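Local atomic coordinates of putative aminooxidase (Propionibacterium acnes, PDB entry 2BA9), a protein that isomerises polyunsaturated fatty acids, with conjugated linoleic acid among its products, and binds flavin-adenine dinucleotide. Residues 127-132 with 184-189. Residues are numbered along the deposited sequence; the frame is centred on the assembly and turned at random.
Sequences GYDANG and YLDFVT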
loop_
_atom_site.group_PDB
_atom_site.type_symbol
_atom_site.label_atom_id
_atom_site.label_comp_id
_atom_site.label_asym_id
_atom_site.label_seq_id
_atom_site.Cartn_x
_atom_site.Cartn_y
_atom_site.Cartn_z
ATOM N N GLY A 127 -8.322 -4.181 19.584
ATOM C CA GLY A 127 -8.312 -5.199 18.533
ATOM C C GLY A 127 -8.354 -4.640 17.126
ATOM O O GLY A 127 -7.955 -5.308 16.174
ATOM N N TYR A 128 -8.845 -3.414 16.994
ATOM C CA TYR A 128 -8.836 -2.669 15.725
ATOM C C TYR A 128 -7.536 -2.805 14.908
ATOM O O TYR A 128 -7.566 -2.783 13.663
ATOM C CB TYR A 128 -9.101 -1.170 16.000
ATOM C CG TYR A 128 -7.870 -0.404 16.472
ATOM C CD1 TYR A 128 -7.096 0.301 15.571
ATOM C CD2 TYR A 128 -7.478 -0.396 17.811
ATOM C CE1 TYR A 128 -5.979 1.003 15.977
ATOM C CE2 TYR A 128 -6.340 0.309 18.231
ATOM C CZ TYR A 128 -5.603 1.006 17.301
ATOM O OH TYR A 128 -4.467 1.711 17.670
ATOM N N ASP A 129 -6.406 -2.930 15.611
ATOM C CA ASP A 129 -5.088 -2.859 14.983
ATOM C C ASP A 129 -4.527 -4.186 14.503
ATOM O O ASP A 129 -3.444 -4.214 13.934
ATOM C CB ASP A 129 -4.079 -2.156 15.893
ATOM C CG ASP A 129 -3.953 -2.794 17.264
ATOM O OD1 ASP A 129 -4.806 -3.620 17.645
ATOM O OD2 ASP A 129 -2.994 -2.438 17.972
ATOM N N ALA A 130 -5.266 -5.274 14.700
ATOM C CA ALA A 130 -4.859 -6.582 14.187
ATOM C C ALA A 130 -4.687 -6.554 12.639
ATOM O O ALA A 130 -5.432 -5.873 11.901
ATOM C CB ALA A 130 -5.861 -7.663 14.613
ATOM N N ASN A 131 -3.675 -7.272 12.168
ATOM C CA ASN A 131 -3.432 -7.409 10.747
ATOM C C ASN A 131 -4.576 -8.215 10.123
ATOM O O ASN A 131 -5.095 -9.150 10.733
ATOM C CB ASN A 131 -2.068 -8.075 10.520
ATOM C CG ASN A 131 -1.783 -8.359 9.066
ATOM O OD1 ASN A 131 -2.000 -9.471 8.608
ATOM N ND2 ASN A 131 -1.301 -7.352 8.329
ATOM N N GLY A 132 -4.991 -7.824 8.926
ATOM C CA GLY A 132 -6.101 -8.492 8.244
ATOM C C GLY A 132 -7.439 -8.130 8.868
ATOM O O GLY A 132 -7.489 -7.324 9.803
ATOM N N TYR A 184 -3.375 0.548 9.355
ATOM C CA TYR A 184 -2.136 1.218 8.941
ATOM C C TYR A 184 -1.701 2.237 9.993
ATOM O O TYR A 184 -0.708 2.030 10.719
ATOM C CB TYR A 184 -2.340 1.868 7.560
ATOM C CG TYR A 184 -1.386 2.984 7.163
ATOM C CD1 TYR A 184 -0.056 2.995 7.586
ATOM C CD2 TYR A 184 -1.817 4.016 6.332
ATOM C CE1 TYR A 184 0.786 4.013 7.232
ATOM C CE2 TYR A 184 -0.969 5.033 5.953
ATOM C CZ TYR A 184 0.336 5.028 6.399
ATOM O OH TYR A 184 1.204 6.033 6.041
ATOM N N LEU A 185 -2.448 3.326 10.102
ATOM C CA LEU A 185 -2.150 4.346 11.105
ATOM C C LEU A 185 -2.817 3.993 12.421
ATOM O O LEU A 185 -3.756 4.653 12.867
ATOM C CB LEU A 185 -2.563 5.735 10.625
ATOM C CG LEU A 185 -1.720 6.331 9.491
ATOM C CD1 LEU A 185 -2.442 7.514 8.877
ATOM C CD2 LEU A 185 -0.342 6.758 9.971
ATOM N N ASP A 186 -2.329 2.932 13.049
ATOM C CA ASP A 186 -2.721 2.648 14.415
ATOM C C ASP A 186 -2.046 3.698 15.283
ATOM O O ASP A 186 -1.203 4.472 14.794
ATOM C CB ASP A 186 -2.406 1.207 14.849
ATOM C CG ASP A 186 -0.932 0.843 14.765
ATOM O OD1 ASP A 186 -0.088 1.648 14.334
ATOM O OD2 ASP A 186 -0.625 -0.316 15.123
ATOM N N PHE A 187 -2.440 3.793 16.539
ATOM C CA PHE A 187 -2.001 4.948 17.317
ATOM C C PHE A 187 -0.465 5.053 17.368
ATOM O O PHE A 187 0.086 6.138 17.271
ATOM C CB PHE A 187 -2.600 4.946 18.718
ATOM C CG PHE A 187 -2.452 6.256 19.425
ATOM C CD1 PHE A 187 -3.373 7.276 19.220
ATOM C CD2 PHE A 187 -1.374 6.482 20.265
ATOM C CE1 PHE A 187 -3.228 8.499 19.857
ATOM C CE2 PHE A 187 -1.228 7.688 20.913
ATOM C CZ PHE A 187 -2.148 8.706 20.699
ATOM N N VAL A 188 0.222 3.924 17.486
ATOM C CA VAL A 188 1.684 3.936 17.561
ATOM C C VAL A 188 2.333 4.386 16.256
ATOM O O VAL A 188 3.343 5.083 16.260
ATOM C CB VAL A 188 2.228 2.557 17.952
ATOM C CG1 VAL A 188 3.758 2.549 17.903
ATOM C CG2 VAL A 188 1.747 2.199 19.338
ATOM N N THR A 189 1.745 3.977 15.138
ATOM C CA THR A 189 2.270 4.324 13.824
ATOM C C THR A 189 2.044 5.805 13.559
ATOM O O THR A 189 2.966 6.503 13.143
ATOM C CB THR A 189 1.630 3.452 12.728
ATOM O OG1 THR A 189 1.887 2.076 13.033
ATOM C CG2 THR A 189 2.189 3.772 11.354
HETATM O O HOH W 1 -1.657 -1.948 13.465
HETATM O O HOH W 2 -1.160 -0.670 17.612
#
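Asp-129 and Asp-186 face each other with their CA atoms 6.0 Å apart, where a type I turn (Gly-127 to Ala-130) in the loop between helices 106-122 and 145-151 meets the start of helix 187-195 in this amine-oxidase-family chain. The direct bond comes from the helix: Phe-187 N gives its hydrogen to Tyr-128 OH at 3.1 Å, nearly straight at 173° and arriving at the ring edge, close to its plane. Tyr-128 reaches that amide with CG tucked between its backbone N and carbonyl carbon (chi1 80°), and its OH also packs against Asp-186 CB at 3.5 Å. Asp-129 CB sits over the centre of one face of the same ring. Asp-186 is the N-cap, its OD1 accepting from Thr-189 N at 3.1 Å, while its OD2 turns to two waters. One donates to Asp-129 OD2 and Asp-186 OD2, the other to Asp-129 O and Asp-186 OD2. Lys-183 NZ hydrogen-bonds to Tyr-128 O and Ala-130 O; the sodium site of Lys-183 and Glu-410 lies about 4 Å from the Asp-186 side chain. Donated water hydrogens probably ease the like-charge approach of Asp-129 OD2 to Asp-186 OD2 (4.3 Å), while helix N-terminus and sodium would favour a charged Asp-186.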